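Local coordinates for protein 3-ketosteroid-delta4-5alpha-dehydrogenase (Rhodococcus jostii, PDB 4AT2) that is an FAD-dependent steroid dehydrogenase that desaturates 3-ketosteroids between C4 and C5, probably as a step of steroid catabolism, at residues 60-65 and 139-144. Sequence-based numbering, arbitrary orientation.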
ATOM      1  N   ALA A  60       6.186  -5.855  33.274  1.00 12.27           N
ATOM      2  CA  ALA A  60       6.425  -4.644  34.058  1.00 12.50           C
ATOM      3  C   ALA A  60       6.274  -4.942  35.558  1.00 13.00           C
ATOM      4  O   ALA A  60       7.076  -4.472  36.371  1.00 13.36           O
ATOM      5  CB  ALA A  60       5.495  -3.518  33.624  1.00 12.26           C
ATOM      6  N   ALA A  61       5.265  -5.737  35.910  1.00 13.17           N
ATOM      7  CA  ALA A  61       5.024  -6.102  37.302  1.00 13.95           C
ATOM      8  C   ALA A  61       6.134  -7.009  37.849  1.00 14.58           C
ATOM      9  O   ALA A  61       6.572  -6.841  38.991  1.00 15.32           O
ATOM     10  CB  ALA A  61       3.665  -6.763  37.454  1.00 13.84           C
ATOM     11  N   ARG A  62       6.584  -7.963  37.041  1.00 14.86           N
ATOM     12  CA  ARG A  62       7.708  -8.822  37.438  1.00 15.39           C
ATOM     13  C   ARG A  62       8.989  -8.021  37.657  1.00 15.94           C
ATOM     14  O   ARG A  62       9.817  -8.385  38.495  1.00 16.73           O
ATOM     15  CB  ARG A  62       7.948  -9.934  36.417  1.00 15.28           C
ATOM     16  CG  ARG A  62       6.939 -11.058  36.526  1.00 15.31           C
ATOM     17  CD  ARG A  62       7.152 -12.119  35.466  1.00 15.33           C
ATOM     18  NE  ARG A  62       6.196 -13.216  35.613  1.00 15.49           N
ATOM     19  CZ  ARG A  62       6.020 -14.186  34.716  1.00 15.69           C
ATOM     20  NH1 ARG A  62       6.732 -14.208  33.594  1.00 15.57           N
ATOM     21  NH2 ARG A  62       5.131 -15.142  34.944  1.00 16.02           N
ATOM     22  N   ALA A  63       9.131  -6.922  36.919  1.00 16.11           N
ATOM     23  CA  ALA A  63      10.283  -6.038  37.042  1.00 16.57           C
ATOM     24  C   ALA A  63      10.201  -5.163  38.295  1.00 17.03           C
ATOM     25  O   ALA A  63      11.137  -4.422  38.590  1.00 18.04           O
ATOM     26  CB  ALA A  63      10.421  -5.174  35.798  1.00 16.51           C
ATOM     27  N   GLY A  64       9.081  -5.238  39.010  1.00 16.80           N
ATOM     28  CA  GLY A  64       8.889  -4.471  40.246  1.00 16.97           C
ATOM     29  C   GLY A  64       8.126  -3.162  40.110  1.00 16.76           C
ATOM     30  O   GLY A  64       7.958  -2.435  41.099  1.00 17.05           O
ATOM     31  N   ALA A  65       7.647  -2.860  38.904  1.00 16.16           N
ATOM     32  CA  ALA A  65       6.898  -1.616  38.651  1.00 15.68           C
ATOM     33  C   ALA A  65       5.460  -1.697  39.137  1.00 15.48           C
ATOM     34  O   ALA A  65       4.855  -2.769  39.154  1.00 15.61           O
ATOM     35  CB  ALA A  65       6.922  -1.271  37.163  1.00 15.33           C
ATOM     36  N   LEU A 139       4.993 -18.507  27.682  1.00 11.56           N
ATOM     37  CA  LEU A 139       3.530 -18.642  27.685  1.00 11.75           C
ATOM     38  C   LEU A 139       3.077 -19.860  28.483  1.00 12.21           C
ATOM     39  O   LEU A 139       2.136 -19.780  29.289  1.00 12.45           O
ATOM     40  CB  LEU A 139       2.987 -18.734  26.253  1.00 11.35           C
ATOM     41  CG  LEU A 139       3.194 -17.466  25.431  1.00 11.02           C
ATOM     42  CD1 LEU A 139       2.926 -17.746  23.937  1.00 10.70           C
ATOM     43  CD2 LEU A 139       2.311 -16.331  25.952  1.00 11.12           C
ATOM     44  N   VAL A 140       3.755 -20.983  28.263  1.00 12.52           N
ATOM     45  CA  VAL A 140       3.462 -22.202  29.014  1.00 13.31           C
ATOM     46  C   VAL A 140       3.630 -21.960  30.517  1.00 13.99           C
ATOM     47  O   VAL A 140       2.778 -22.384  31.315  1.00 14.58           O
ATOM     48  CB  VAL A 140       4.298 -23.402  28.507  1.00 13.26           C
ATOM     49  CG1 VAL A 140       4.168 -24.592  29.452  1.00 13.69           C
ATOM     50  CG2 VAL A 140       3.845 -23.789  27.107  1.00 12.94           C
ATOM     51  N   ASP A 141       4.704 -21.267  30.896  0.50 14.21           N
ATOM     52  CA  ASP A 141       4.964 -20.958  32.302  0.50 14.81           C
ATOM     53  C   ASP A 141       3.832 -20.134  32.919  0.50 14.93           C
ATOM     54  O   ASP A 141       3.486 -20.336  34.085  0.50 15.32           O
ATOM     55  CB  ASP A 141       6.307 -20.237  32.460  0.50 14.99           C
ATOM     56  CG  ASP A 141       6.602 -19.862  33.896  0.50 15.42           C
ATOM     57  OD1 ASP A 141       7.032 -20.742  34.676  0.50 15.88           O
ATOM     58  OD2 ASP A 141       6.414 -18.679  34.244  0.50 15.61           O
ATOM     59  N   CYS A 142       3.245 -19.233  32.129  1.00 14.73           N
ATOM     60  CA  CYS A 142       2.137 -18.395  32.587  1.00 14.92           C
ATOM     61  C   CYS A 142       0.827 -19.172  32.677  1.00 15.13           C
ATOM     62  O   CYS A 142      -0.185 -18.632  33.124  1.00 15.56           O
ATOM     63  CB  CYS A 142       1.947 -17.185  31.668  1.00 14.92           C
ATOM     64  SG  CYS A 142       3.207 -15.899  31.834  1.00 15.64           S
ATOM     65  N   GLY A 143       0.837 -20.427  32.230  1.00 14.92           N
ATOM     66  CA  GLY A 143      -0.336 -21.295  32.337  1.00 15.13           C
ATOM     67  C   GLY A 143      -1.151 -21.481  31.068  1.00 14.77           C
ATOM     68  O   GLY A 143      -2.259 -22.027  31.114  1.00 14.91           O
ATOM     69  N   VAL A 144      -0.616 -21.042  29.929  1.00 14.18           N
ATOM     70  CA  VAL A 144      -1.290 -21.270  28.650  1.00 13.82           C
ATOM     71  C   VAL A 144      -1.088 -22.734  28.273  1.00 14.09           C
ATOM     72  O   VAL A 144       0.058 -23.170  28.130  1.00 14.24           O
ATOM     73  CB  VAL A 144      -0.727 -20.371  27.521  1.00 13.15           C
ATOM     74  CG1 VAL A 144      -1.469 -20.627  26.207  1.00 13.01           C
ATOM     75  CG2 VAL A 144      -0.837 -18.896  27.901  1.00 13.05           C
TER
HETATM   76  O   HOH W   1       6.511 -16.807  32.393  1.00 14.24           O
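Arg-62 and Cys-142, the residues whose backbones come nearest, still lie 12.1 Å apart from CA to CA, so the contact between 60-65 and 139-144 rests on one long side chain. Both segments end a helix in a Schellman motif: Ala-65 N bonds to Ala-60 O at 3.1 Å and Gly-64 N to Ala-61 O, as Val-144 N does to Leu-139 O and Gly-143 N to Val-140 O. Glycine suits both turns because, lacking a CB, it takes the positive phi without strain against the preceding carbonyl oxygen. Arginine has the reach to span the distance. Its chain runs fully extended from CG to NE (chi2 177°, chi3 178°) and delivers the guanidinium to the far helix end. In the conformer given, Asp-141, which has a second one, holds OD2 3.8 Å from Arg-62 NH2, a long and so probably loose salt bridge, with guanidinium and carboxylate planes turned 65° against each other. A water links the same pair by a second route, accepting from Arg-62 NH1 at 2.9 Å and donating to this Asp-141 OD2 at 2.6 Å. Cys-142, small and buried, makes a van der Waals contact, its SG oblique to the guanidinium and 3.7 Å from Arg-62 NH2, while packing on Leu-208 and Thr-211 of helix 202-214. The arrangement is a partly water-mediated surface salt bridge, joining helix 132-141 to helix 51-62 of the probably Rossmann-type FAD-binding fold.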